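PDB 3OMB: extracellular solute-binding protein, family 1 from Bifidobacterium longum subsp. infantis ATCC 15697, which probably binds a solute outside the cell for uptake, as a type 2 periplasmic-binding-protein-like component of an ABC transporter, and carries a magnesium ion. Local coordinates for residues V42-K47 against C70-Q75; Q381-S386 against E420-W425; E116-D121 against A352-S357; F132-D137 against P427-I432; K158-T163 against T436-L441. All coordinates share one frame; numbering follows the deposited sequence.

Interaction 1: V42-K47 against C70-Q75; sequences VTVLVK and CKIEWQ
The beta-alpha-beta unit of strand 41-48, helix 59-68 and strand 71-78 is closed here by parallel pairing of Val42-Val46 with Lys71-Gln75. Strand 71-78 forms one border of a four-stranded mixed sheet, and strand 98-100 bonds to the far side of strand 41-48. The ladder starts with Val42 N giving its hydrogen to Lys71 O and continues with Glu73 N to Val42 O (2.9 Å), Val44 N to Glu73 O, Gln75 N to Val44 O (2.8 Å) and Val46 N to Gln75 O. The short segments are twisted by 29° against each other. On the face carrying Val42, Val44, Ile72 and Trp74, apolar groups interlock, and Leu369 of helix 363-373 packs on the first three. Val44 has its CG1 anti to the backbone N (chi1 -178°), which lays it alongside the indole, 3.6 Å from Trp74 CZ3. The other branch, Val44 CG2, meets Ile72 CG2 at 3.7 Å, and that same methyl of Ile72 sits over the centre of the Trp74 ring. Val42 CG2 lies 4.0 Å from Cys70 SG. The reverse face is more polar: Thr43 CG2 passes Glu73 OE1 at 3.9 Å, while Thr43 OG1 bonds to Asp97 N. Leu45 CD1 lies against the Gln75 amide, 3.8 Å from its OE1. Back on the Trp74 side, Val46 CG1 touches the benzo part of the indole, 3.7 Å from Trp74 CE3.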
# COMPACT_ATOMS: atom_id res chain seq x y z
N VAL A 42 29.31 8.60 -8.66
CA VAL A 42 28.43 7.90 -7.75
C VAL A 42 27.49 7.00 -8.56
O VAL A 42 26.71 7.49 -9.39
CB VAL A 42 27.61 8.89 -6.88
CG1 VAL A 42 26.80 8.14 -5.81
CG2 VAL A 42 28.52 9.91 -6.22
N THR A 43 27.58 5.69 -8.31
CA THR A 43 26.61 4.74 -8.87
C THR A 43 25.35 4.73 -8.03
O THR A 43 25.41 4.71 -6.80
CB THR A 43 27.18 3.30 -8.95
OG1 THR A 43 27.76 2.95 -7.69
CG2 THR A 43 28.25 3.20 -10.03
N VAL A 44 24.21 4.78 -8.69
CA VAL A 44 22.92 4.80 -8.02
C VAL A 44 22.00 3.82 -8.71
O VAL A 44 21.69 3.99 -9.89
CB VAL A 44 22.27 6.19 -8.09
CG1 VAL A 44 20.93 6.20 -7.33
CG2 VAL A 44 23.20 7.24 -7.53
N LEU A 45 21.58 2.81 -7.98
CA LEU A 45 20.54 1.91 -8.46
C LEU A 45 19.18 2.56 -8.13
O LEU A 45 19.00 3.09 -7.05
CB LEU A 45 20.66 0.56 -7.75
CG LEU A 45 19.46 -0.34 -8.04
CD1 LEU A 45 19.84 -1.40 -9.03
CD2 LEU A 45 18.91 -0.90 -6.75
N VAL A 46 18.24 2.54 -9.08
CA VAL A 46 16.92 3.14 -8.92
C VAL A 46 15.85 2.24 -9.55
O VAL A 46 15.90 1.91 -10.74
CB VAL A 46 16.84 4.61 -9.50
CG1 VAL A 46 17.27 4.67 -10.99
CG2 VAL A 46 15.46 5.18 -9.31
N LYS A 47 14.89 1.84 -8.74
CA LYS A 47 13.73 1.10 -9.22
C LYS A 47 12.77 2.07 -9.89
O LYS A 47 12.56 3.18 -9.39
CB LYS A 47 13.05 0.42 -8.05
CG LYS A 47 12.00 -0.62 -8.46
CD LYS A 47 11.16 -1.02 -7.27
CE LYS A 47 11.68 -2.28 -6.63
NZ LYS A 47 11.07 -2.46 -5.28
N CYS A 70 29.00 16.07 -8.56
CA CYS A 70 29.49 14.73 -8.80
C CYS A 70 28.97 14.27 -10.15
O CYS A 70 28.30 15.01 -10.85
CB CYS A 70 29.03 13.80 -7.68
SG CYS A 70 27.27 13.41 -7.74
N LYS A 71 29.30 13.04 -10.53
CA LYS A 71 28.75 12.47 -11.75
C LYS A 71 27.95 11.27 -11.31
O LYS A 71 28.47 10.41 -10.60
CB LYS A 71 29.88 12.09 -12.73
CG LYS A 71 29.41 11.33 -13.97
CD LYS A 71 30.27 11.68 -15.20
CE LYS A 71 29.70 11.07 -16.49
NZ LYS A 71 28.28 11.53 -16.73
N ILE A 72 26.68 11.21 -11.70
CA ILE A 72 25.84 10.09 -11.30
C ILE A 72 25.74 9.08 -12.44
O ILE A 72 25.43 9.45 -13.55
CB ILE A 72 24.43 10.56 -10.87
CG1 ILE A 72 24.54 11.58 -9.73
CG2 ILE A 72 23.57 9.35 -10.49
CD1 ILE A 72 23.23 12.25 -9.34
N GLU A 73 26.05 7.81 -12.16
CA GLU A 73 25.83 6.73 -13.13
C GLU A 73 24.58 5.98 -12.67
O GLU A 73 24.62 5.25 -11.67
CB GLU A 73 27.05 5.77 -13.21
CG GLU A 73 28.32 6.40 -13.85
CD GLU A 73 29.53 5.42 -14.07
OE1 GLU A 73 29.49 4.24 -13.61
OE2 GLU A 73 30.52 5.84 -14.72
N TRP A 74 23.47 6.19 -13.38
CA TRP A 74 22.17 5.60 -13.00
C TRP A 74 22.08 4.15 -13.44
O TRP A 74 22.42 3.81 -14.56
CB TRP A 74 21.00 6.38 -13.61
CG TRP A 74 20.88 7.80 -13.11
CD1 TRP A 74 21.33 8.95 -13.74
CD2 TRP A 74 20.29 8.22 -11.87
NE1 TRP A 74 21.02 10.06 -12.96
CE2 TRP A 74 20.39 9.63 -11.81
CE3 TRP A 74 19.66 7.54 -10.81
CZ2 TRP A 74 19.90 10.38 -10.72
CZ3 TRP A 74 19.17 8.29 -9.71
CH2 TRP A 74 19.30 9.69 -9.68
N GLN A 75 21.61 3.29 -12.55
CA GLN A 75 21.31 1.94 -12.97
C GLN A 75 19.82 1.71 -12.77
O GLN A 75 19.37 1.46 -11.67
CB GLN A 75 22.17 0.95 -12.17
CG GLN A 75 22.18 -0.45 -12.73
CD GLN A 75 22.53 -1.50 -11.67
OE1 GLN A 75 22.09 -2.64 -11.77
NE2 GLN A 75 23.32 -1.11 -10.66

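Interaction 2: Q381-S386 against E420-W425; sequences QQFLGS and ELLVGW
Gln382 leaves helix 376-384 directed at Leu422 and ends with its amide on the backbone of Val423. Its first carbon, Gln382 CB, rests 3.9 Å from Leu422 CB. Beyond CG the chain is stretched (chi2 -175°), which carries the amide past Leu422 to the next residue, and Gln382 CD comes to 3.5 Å from Val423 O. At the tip both polar atoms serve one residue. Gln382 OE1 accepts from Val423 N at 2.8 Å in an almost straight bond (176° at the hydrogen), the donor standing above the plane of the side-chain carbonyl. Gln382 NE2 gives a hydrogen to Val423 O, also at 2.8 Å; the acceptor lies in the plane of the glutamine amide, whereas NE2 itself sits well above the carbonyl plane of Val423. The paired bonds hold the amide against rotation, and NE2 has a second, weak partner in Tyr378 O. In what is probably a type 2 binding-protein fold, helix 376-384 thereby holds the buried loop that runs from helix 403-411 to strand 431-433, and Val423 CG1 on that loop in turn packs against Gly353 and Leu354 of strand 352-356. One residue after Gln382, Phe383 CB lies 4.2 Å from Leu422 CD1. Glu420 N lies at the edge of the phenylalanine ring, near its plane, 4.3 Å from Phe383 CE1, while the Glu420 carboxylate forms a salt bridge with Arg79.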
# COMPACT_ATOMS: atom_id res chain seq x y z
N GLN A 381 10.17 17.07 -6.99
CA GLN A 381 10.48 16.78 -8.39
C GLN A 381 10.54 15.28 -8.69
O GLN A 381 10.07 14.84 -9.75
CB GLN A 381 11.76 17.49 -8.83
CG GLN A 381 11.56 18.97 -9.00
CD GLN A 381 12.76 19.67 -9.58
OE1 GLN A 381 12.78 20.02 -10.76
NE2 GLN A 381 13.78 19.89 -8.75
N GLN A 382 11.09 14.49 -7.77
CA GLN A 382 11.00 13.06 -7.88
C GLN A 382 9.53 12.64 -7.98
O GLN A 382 9.15 11.79 -8.79
CB GLN A 382 11.59 12.39 -6.65
CG GLN A 382 13.09 12.28 -6.58
CD GLN A 382 13.49 11.49 -5.37
OE1 GLN A 382 13.40 10.25 -5.35
NE2 GLN A 382 13.91 12.19 -4.33
N PHE A 383 8.70 13.24 -7.15
CA PHE A 383 7.30 12.83 -7.08
C PHE A 383 6.52 13.19 -8.35
O PHE A 383 5.84 12.35 -8.94
CB PHE A 383 6.64 13.45 -5.86
CG PHE A 383 5.29 12.87 -5.54
CD1 PHE A 383 5.09 11.49 -5.53
CD2 PHE A 383 4.23 13.71 -5.21
CE1 PHE A 383 3.83 10.93 -5.21
CE2 PHE A 383 2.98 13.17 -4.90
CZ PHE A 383 2.78 11.77 -4.91
N LEU A 384 6.64 14.44 -8.77
CA LEU A 384 5.76 14.99 -9.80
C LEU A 384 6.48 15.49 -11.06
O LEU A 384 5.85 16.10 -11.95
CB LEU A 384 4.85 16.07 -9.19
CG LEU A 384 3.72 15.54 -8.27
CD1 LEU A 384 3.19 16.62 -7.34
CD2 LEU A 384 2.57 14.91 -9.10
N GLY A 385 7.78 15.20 -11.17
CA GLY A 385 8.57 15.61 -12.32
C GLY A 385 9.28 16.95 -12.18
O GLY A 385 9.04 17.71 -11.23
N SER A 386 10.16 17.24 -13.13
CA SER A 386 10.91 18.49 -13.14
C SER A 386 10.02 19.74 -13.15
O SER A 386 8.98 19.75 -13.81
CB SER A 386 11.81 18.53 -14.36
OG SER A 386 12.73 17.45 -14.35
N GLU A 420 5.27 7.31 -6.94
CA GLU A 420 5.25 6.65 -5.63
C GLU A 420 6.59 5.96 -5.24
O GLU A 420 6.77 5.57 -4.10
CB GLU A 420 4.05 5.68 -5.49
CG GLU A 420 4.30 4.26 -6.05
CD GLU A 420 4.08 4.15 -7.56
OE1 GLU A 420 3.67 5.15 -8.18
OE2 GLU A 420 4.31 3.05 -8.13
N LEU A 421 7.52 5.83 -6.20
CA LEU A 421 8.85 5.27 -5.93
C LEU A 421 9.88 6.35 -5.57
O LEU A 421 11.09 6.12 -5.66
CB LEU A 421 9.35 4.46 -7.13
CG LEU A 421 8.60 3.14 -7.37
CD1 LEU A 421 8.80 2.68 -8.79
CD2 LEU A 421 9.03 2.05 -6.36
N LEU A 422 9.40 7.51 -5.14
CA LEU A 422 10.32 8.57 -4.75
C LEU A 422 11.05 8.11 -3.49
O LEU A 422 10.53 7.31 -2.68
CB LEU A 422 9.57 9.87 -4.48
CG LEU A 422 9.07 10.08 -3.05
CD1 LEU A 422 8.78 11.56 -2.78
CD2 LEU A 422 7.85 9.25 -2.78
N VAL A 423 12.27 8.58 -3.34
CA VAL A 423 13.02 8.30 -2.14
C VAL A 423 13.40 9.69 -1.63
O VAL A 423 14.27 10.36 -2.19
CB VAL A 423 14.22 7.41 -2.49
CG1 VAL A 423 15.07 7.18 -1.29
CG2 VAL A 423 13.73 6.08 -3.01
N GLY A 424 12.72 10.13 -0.59
CA GLY A 424 12.76 11.53 -0.16
C GLY A 424 11.52 11.69 0.68
O GLY A 424 10.95 10.69 1.11
N TRP A 425 11.10 12.91 0.94
CA TRP A 425 9.90 13.12 1.72
C TRP A 425 9.26 14.45 1.36
O TRP A 425 9.96 15.41 1.10
CB TRP A 425 10.17 13.01 3.22
CG TRP A 425 10.88 14.20 3.85
CD1 TRP A 425 12.15 14.63 3.58
CD2 TRP A 425 10.35 15.08 4.86
NE1 TRP A 425 12.45 15.72 4.36
CE2 TRP A 425 11.36 16.03 5.14
CE3 TRP A 425 9.13 15.17 5.54
CZ2 TRP A 425 11.20 17.05 6.09
CZ3 TRP A 425 8.96 16.20 6.50
CH2 TRP A 425 9.99 17.13 6.75

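Interaction 3: E116-D121 against A352-S357; sequences EDLSKD and AGLSIS
A single water stands between Glu116 and Ile356, in a pattern resembling an antiparallel hydrogen-bonded pair with one of its two bonds replaced by water. The direct bond, from Glu116 N to Ile356 O, is short and straight (2.7 Å, 177° at the hydrogen), with the donor nearly in line with the carbonyl. The return link is indirect: the water accepts from Ile356 N at 2.9 Å and lies 2.8 Å from Glu116 O, to which it can donate. The loop after helix 106-110 is thus hung on strand 352-356, an outermost strand of the four-stranded mixed sheet that also holds strands 41-48 and 71-78. Earlier in that strand, Gly353 and Leu354 both face Ile152 in a classic beta bulge. Beside the polar link, Leu118 reaches toward the strand and its two methyls part company: Leu118 CD1 meets Leu354 CD2 at 4.1 Å, and CD2 meets Ile356 CD1 at 4.0 Å. It crosses each of these side chains at roughly a right angle, and helix 363-373 closes the cluster with Leu367 on Leu118 and Ala370 on Leu354 and Ile356. Glu116 bends at its second torsion (chi2 66°), and its carboxylate pairs with Lys363 of the same helix. Behind Leu118 the loop is shaped by an Asx turn leading into a 3-10 segment. Asp117 OD1 also accepts from Ile149 N; from one face of its carboxylate plane it receives Ser119 N at 3.1 Å and Ser119 OG at 2.8 Å.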
# COMPACT_ATOMS: atom_id res chain seq x y z
N GLU A 116 25.92 0.57 4.75
CA GLU A 116 26.34 1.58 5.70
C GLU A 116 25.29 1.73 6.79
O GLU A 116 24.09 1.77 6.48
CB GLU A 116 26.50 2.92 5.00
CG GLU A 116 27.05 4.02 5.87
CD GLU A 116 28.48 3.77 6.30
OE1 GLU A 116 29.22 3.08 5.56
OE2 GLU A 116 28.87 4.25 7.38
N ASP A 117 25.74 1.80 8.05
CA ASP A 117 24.85 2.14 9.15
C ASP A 117 24.72 3.66 9.21
O ASP A 117 25.55 4.36 9.82
CB ASP A 117 25.31 1.54 10.48
CG ASP A 117 24.41 1.93 11.65
OD1 ASP A 117 23.39 2.62 11.45
OD2 ASP A 117 24.74 1.56 12.80
N LEU A 118 23.66 4.16 8.58
CA LEU A 118 23.44 5.59 8.44
C LEU A 118 23.22 6.34 9.76
O LEU A 118 23.34 7.56 9.81
CB LEU A 118 22.30 5.86 7.45
CG LEU A 118 22.64 5.32 6.05
CD1 LEU A 118 21.45 5.40 5.10
CD2 LEU A 118 23.87 5.99 5.45
N SER A 119 22.91 5.61 10.83
CA SER A 119 22.70 6.23 12.13
C SER A 119 23.97 6.92 12.61
O SER A 119 23.89 7.90 13.34
CB SER A 119 22.21 5.21 13.19
OG SER A 119 23.24 4.36 13.65
N LYS A 120 25.12 6.44 12.17
CA LYS A 120 26.40 7.09 12.48
C LYS A 120 26.72 8.32 11.61
O LYS A 120 27.72 8.98 11.84
CB LYS A 120 27.56 6.07 12.37
CG LYS A 120 27.44 4.85 13.30
CD LYS A 120 27.42 5.25 14.79
CE LYS A 120 27.43 4.02 15.70
NZ LYS A 120 26.11 3.32 15.68
N ASP A 121 25.86 8.62 10.63
CA ASP A 121 26.11 9.70 9.66
C ASP A 121 25.01 10.79 9.60
O ASP A 121 24.93 11.54 8.61
CB ASP A 121 26.28 9.13 8.23
CG ASP A 121 27.36 8.05 8.14
OD1 ASP A 121 28.49 8.28 8.62
OD2 ASP A 121 27.10 6.97 7.57
N ALA A 352 12.14 1.33 3.59
CA ALA A 352 13.21 0.84 2.71
C ALA A 352 13.40 1.59 1.39
O ALA A 352 13.48 0.98 0.33
CB ALA A 352 13.04 -0.68 2.47
N GLY A 353 13.48 2.90 1.45
CA GLY A 353 13.70 3.69 0.26
C GLY A 353 15.18 3.88 -0.05
O GLY A 353 15.59 3.63 -1.18
N LEU A 354 15.96 4.33 0.93
CA LEU A 354 17.38 4.58 0.69
C LEU A 354 18.35 3.70 1.48
O LEU A 354 18.23 3.58 2.69
CB LEU A 354 17.71 6.06 0.94
CG LEU A 354 19.09 6.45 0.36
CD1 LEU A 354 19.01 7.59 -0.60
CD2 LEU A 354 20.03 6.75 1.50
N SER A 355 19.30 3.09 0.77
CA SER A 355 20.42 2.37 1.38
C SER A 355 21.74 2.69 0.68
O SER A 355 21.80 2.89 -0.54
CB SER A 355 20.15 0.86 1.42
OG SER A 355 19.79 0.35 0.14
N ILE A 356 22.82 2.76 1.46
CA ILE A 356 24.11 3.12 0.92
C ILE A 356 25.10 2.01 1.16
O ILE A 356 25.15 1.44 2.26
CB ILE A 356 24.61 4.48 1.48
CG1 ILE A 356 23.80 5.62 0.85
CG2 ILE A 356 26.11 4.71 1.18
CD1 ILE A 356 23.90 6.95 1.56
N SER A 357 25.86 1.69 0.11
CA SER A 357 26.92 0.69 0.19
C SER A 357 27.94 1.11 1.24
O SER A 357 28.41 2.24 1.25
CB SER A 357 27.60 0.57 -1.17
OG SER A 357 28.70 -0.31 -1.10
O HOH W 1 22.45 1.84 4.18

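Interaction 4: F132-D137 against P427-I432; sequences FKQKPD and PDEATI
Gln134 OE1 accepts the backbone N-H of Asp428 at 2.8 Å, the donor lying 19° off the plane of the side-chain carbonyl. The other half of the same amide works too: Gln134 NE2 donates to Glu429 OE1 at 2.9 Å, keeping its acceptor in the amide plane and using the syn lone pair of the carboxylate. The extended glutamine chain (chi2 179°) delivers both atoms at once. Its amide is nearly parallel to the Asp428 carboxylate but strongly turned against that of Glu429, 76° apart. The side chains of Lys135 and Asp428 meet from opposite directions, and Lys135 NZ makes a salt bridge on the syn side of Asp428 OD1; the modelled separation is too short to be taken literally. The lysine charge would probably favour the ionised aspartate. Glu348 is a second anionic partner of Lys135 NZ. A water donates to Asp428 OD2 and reaches Gln134 O and Lys135 NZ through weak bonds. Ala430 N bonds to Pro427 O at 3.0 Å, closing the turn that carries both acidic residues. At this partly open surface, the last turn of helix 126-134 and the break at Lys135 thus receive the two central residues of a type I beta turn, Pro427 to Ala430.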
# COMPACT_ATOMS: atom_id res chain seq x y z
N PHE A 132 12.60 12.84 10.09
CA PHE A 132 12.36 12.09 11.32
C PHE A 132 11.69 12.96 12.39
O PHE A 132 10.88 12.47 13.16
CB PHE A 132 13.65 11.51 11.91
CG PHE A 132 14.29 10.39 11.09
CD1 PHE A 132 13.63 9.83 9.97
CD2 PHE A 132 15.52 9.86 11.47
CE1 PHE A 132 14.23 8.78 9.24
CE2 PHE A 132 16.12 8.81 10.75
CZ PHE A 132 15.47 8.27 9.63
N LYS A 133 12.01 14.25 12.42
CA LYS A 133 11.44 15.11 13.45
C LYS A 133 9.95 15.34 13.21
O LYS A 133 9.15 15.23 14.16
CB LYS A 133 12.20 16.43 13.55
CG LYS A 133 11.67 17.35 14.64
CD LYS A 133 12.37 18.69 14.61
CE LYS A 133 11.52 19.75 15.28
NZ LYS A 133 12.35 20.93 15.64
N GLN A 134 9.57 15.64 11.98
CA GLN A 134 8.17 15.86 11.63
C GLN A 134 7.31 14.57 11.55
O GLN A 134 6.10 14.61 11.81
CB GLN A 134 8.09 16.63 10.30
CG GLN A 134 6.75 17.29 10.09
CD GLN A 134 6.72 18.05 8.80
OE1 GLN A 134 6.32 17.51 7.77
NE2 GLN A 134 7.18 19.29 8.83
N LYS A 135 7.93 13.45 11.18
CA LYS A 135 7.22 12.19 10.99
C LYS A 135 7.89 11.12 11.84
O LYS A 135 8.70 10.32 11.34
CB LYS A 135 7.27 11.75 9.52
CG LYS A 135 6.98 12.83 8.47
CD LYS A 135 5.52 13.12 8.38
CE LYS A 135 5.23 14.24 7.39
NZ LYS A 135 3.74 14.29 7.19
N PRO A 136 7.56 11.07 13.14
CA PRO A 136 8.27 10.10 13.98
C PRO A 136 8.02 8.66 13.59
O PRO A 136 8.81 7.78 13.97
CB PRO A 136 7.75 10.39 15.40
CG PRO A 136 6.83 11.56 15.29
CD PRO A 136 6.45 11.72 13.85
N ASP A 137 6.96 8.38 12.84
CA ASP A 137 6.76 6.99 12.38
C ASP A 137 7.77 6.56 11.30
O ASP A 137 8.07 5.37 11.17
CB ASP A 137 5.31 6.72 11.95
CG ASP A 137 4.34 6.54 13.15
OD1 ASP A 137 4.73 6.74 14.34
OD2 ASP A 137 3.16 6.19 12.89
N PRO A 427 7.36 17.44 2.73
CA PRO A 427 7.14 18.00 4.08
C PRO A 427 5.73 18.57 4.23
O PRO A 427 5.10 18.94 3.22
CB PRO A 427 8.19 19.10 4.16
CG PRO A 427 8.34 19.57 2.67
CD PRO A 427 8.16 18.32 1.86
N ASP A 428 5.23 18.66 5.46
CA ASP A 428 3.86 19.14 5.70
C ASP A 428 3.66 20.58 5.27
O ASP A 428 2.53 21.00 4.95
CB ASP A 428 3.45 19.01 7.15
CG ASP A 428 3.16 17.58 7.55
OD1 ASP A 428 3.09 16.69 6.65
OD2 ASP A 428 3.01 17.34 8.78
N GLU A 429 4.76 21.34 5.24
CA GLU A 429 4.65 22.75 4.85
C GLU A 429 4.43 22.90 3.34
O GLU A 429 4.07 23.97 2.89
CB GLU A 429 5.84 23.59 5.41
CG GLU A 429 7.23 23.09 5.02
CD GLU A 429 7.84 22.01 5.96
OE1 GLU A 429 7.11 21.33 6.75
OE2 GLU A 429 9.09 21.83 5.87
N ALA A 430 4.59 21.82 2.56
CA ALA A 430 4.36 21.89 1.11
C ALA A 430 2.88 21.75 0.76
O ALA A 430 2.20 20.85 1.26
CB ALA A 430 5.14 20.84 0.39
N THR A 431 2.40 22.65 -0.10
CA THR A 431 1.05 22.62 -0.64
C THR A 431 1.16 22.39 -2.14
O THR A 431 1.76 23.19 -2.86
CB THR A 431 0.26 23.95 -0.36
OG1 THR A 431 0.24 24.21 1.05
CG2 THR A 431 -1.21 23.85 -0.85
N ILE A 432 0.61 21.26 -2.59
CA ILE A 432 0.56 20.89 -4.00
C ILE A 432 -0.89 20.97 -4.51
O ILE A 432 -1.77 20.28 -4.00
CB ILE A 432 1.10 19.47 -4.22
CG1 ILE A 432 2.57 19.38 -3.76
CG2 ILE A 432 0.99 19.07 -5.69
CD1 ILE A 432 3.10 17.97 -3.58
O HOH W 2 3.24 15.37 10.24

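Interaction 5: K158-T163 against T436-L441; sequences KAYSGT and THADEL
Tyr160 fills the dense half of this contact, its ring packed into the first turns of helix 436-452. Ala438 CB sits 3.8 Å from Tyr160 CZ, and Leu441 CD2 presses on the other end of the ring, 3.7 Å from Tyr160 CD1; Leu441 and the tyrosine cross at about a right angle. Leu441, whose chi1 of -171° carries CG away from its own amide nitrogen, also sends CD1 to within 3.5 Å of Thr163 O. His437 CD2 comes to the edge of the phenol, in its plane and 3.7 Å from Tyr160 OH, while the imidazole stacks with Trp311. The segments meet through van der Waals contact. The hydroxyl has its polar partner in Asp435, just before the helix, whose other carboxylate oxygen takes a weak bond from Ala438 N. The outer margin is looser: partly exposed Ala159 touches Ala438 methyl to methyl at 3.9 Å, and neighbouring Lys158, Ser161, Thr436 and Asp439 are exposed. The 158-163 loop runs from strand 152-155, which bonds to strand 352-356, to strand 166-170 of another mixed sheet, consistent with the interdomain crossing typical of two-lobed solute-binding proteins.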
# COMPACT_ATOMS: atom_id res chain seq x y z
N LYS A 158 1.44 14.52 3.43
CA LYS A 158 0.29 14.39 4.29
C LYS A 158 -1.02 14.20 3.51
O LYS A 158 -2.01 13.69 4.05
CB LYS A 158 0.18 15.62 5.21
CG LYS A 158 -0.15 16.94 4.46
CD LYS A 158 -0.17 18.14 5.41
CE LYS A 158 -0.65 19.45 4.72
NZ LYS A 158 0.40 19.97 3.75
N ALA A 159 -1.06 14.61 2.25
CA ALA A 159 -2.27 14.37 1.47
C ALA A 159 -2.54 12.87 1.36
O ALA A 159 -3.67 12.46 1.15
CB ALA A 159 -2.16 15.03 0.08
N TYR A 160 -1.51 12.05 1.53
CA TYR A 160 -1.65 10.59 1.41
C TYR A 160 -1.68 9.91 2.77
O TYR A 160 -1.56 8.69 2.86
CB TYR A 160 -0.52 10.01 0.56
CG TYR A 160 -0.59 10.38 -0.91
CD1 TYR A 160 -1.27 9.56 -1.81
CD2 TYR A 160 0.01 11.53 -1.40
CE1 TYR A 160 -1.36 9.87 -3.14
CE2 TYR A 160 -0.07 11.86 -2.75
CZ TYR A 160 -0.76 11.01 -3.61
OH TYR A 160 -0.85 11.28 -4.96
N SER A 161 -1.89 10.67 3.84
CA SER A 161 -1.79 10.10 5.18
C SER A 161 -2.90 9.07 5.51
O SER A 161 -2.68 8.21 6.36
CB SER A 161 -1.74 11.21 6.25
OG SER A 161 -3.03 11.81 6.33
N GLY A 162 -4.05 9.16 4.86
CA GLY A 162 -5.13 8.20 5.11
C GLY A 162 -4.98 6.85 4.40
O GLY A 162 -3.98 6.58 3.71
N THR A 163 -5.96 5.98 4.58
CA THR A 163 -5.88 4.64 3.99
C THR A 163 -6.11 4.65 2.49
O THR A 163 -6.77 5.52 1.99
CB THR A 163 -6.83 3.63 4.66
OG1 THR A 163 -6.70 2.37 4.00
CG2 THR A 163 -8.30 4.08 4.59
N THR A 436 -4.47 15.07 -8.71
CA THR A 436 -5.84 14.53 -8.68
C THR A 436 -5.92 13.23 -7.86
O THR A 436 -6.93 12.98 -7.19
CB THR A 436 -6.38 14.25 -10.08
OG1 THR A 436 -5.55 13.25 -10.71
CG2 THR A 436 -6.40 15.53 -10.91
N HIS A 437 -4.86 12.42 -7.93
CA HIS A 437 -4.75 11.17 -7.20
C HIS A 437 -4.82 11.45 -5.67
O HIS A 437 -5.43 10.70 -4.92
CB HIS A 437 -3.44 10.47 -7.63
CG HIS A 437 -3.35 9.02 -7.25
ND1 HIS A 437 -4.26 8.07 -7.68
CD2 HIS A 437 -2.43 8.34 -6.52
CE1 HIS A 437 -3.92 6.88 -7.21
NE2 HIS A 437 -2.80 7.01 -6.51
N ALA A 438 -4.24 12.58 -5.24
CA ALA A 438 -4.28 13.00 -3.83
C ALA A 438 -5.63 13.63 -3.48
O ALA A 438 -6.23 13.27 -2.47
CB ALA A 438 -3.15 13.98 -3.54
N ASP A 439 -6.09 14.57 -4.31
CA ASP A 439 -7.41 15.20 -4.12
C ASP A 439 -8.58 14.21 -3.97
O ASP A 439 -9.42 14.39 -3.10
CB ASP A 439 -7.70 16.20 -5.22
CG ASP A 439 -6.76 17.40 -5.20
OD1 ASP A 439 -5.92 17.54 -4.26
OD2 ASP A 439 -6.84 18.21 -6.15
N GLU A 440 -8.62 13.17 -4.80
CA GLU A 440 -9.68 12.16 -4.71
C GLU A 440 -9.52 11.35 -3.42
O GLU A 440 -10.52 10.92 -2.82
CB GLU A 440 -9.60 11.17 -5.85
CG GLU A 440 -9.80 11.72 -7.23
CD GLU A 440 -9.14 10.82 -8.27
OE1 GLU A 440 -8.78 9.67 -7.91
OE2 GLU A 440 -8.97 11.26 -9.43
N LEU A 441 -8.28 11.13 -3.01
CA LEU A 441 -8.00 10.39 -1.78
C LEU A 441 -8.52 11.16 -0.57
O LEU A 441 -9.22 10.61 0.27
CB LEU A 441 -6.50 10.08 -1.64
CG LEU A 441 -6.14 9.12 -0.50
CD1 LEU A 441 -6.83 7.79 -0.72
CD2 LEU A 441 -4.64 8.96 -0.40

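Following the chain from the N terminus, interaction 1 closes first, a short beta-alpha-beta loop completed before any other contact opens. Interactions 3, 4 and 5 then open in turn at 116-121, 132-137 and 158-163, and close in the same order, so all three cross one another. Interaction 2 begins after interaction 3 has closed and is nested inside the loops of both 4 and 5. Interactions 1 and 3 reach the same four-stranded sheet; interaction 4 joins the end of helix 126-134 to the turn before strand 431-433, and interaction 5 the 158-163 loop to helix 436-452. Interaction 2 touches all four others, including Phe383 CZ on Tyr160 CE2. Between interactions 4 and 5, Lys158 NZ probably bonds to Asp428 O.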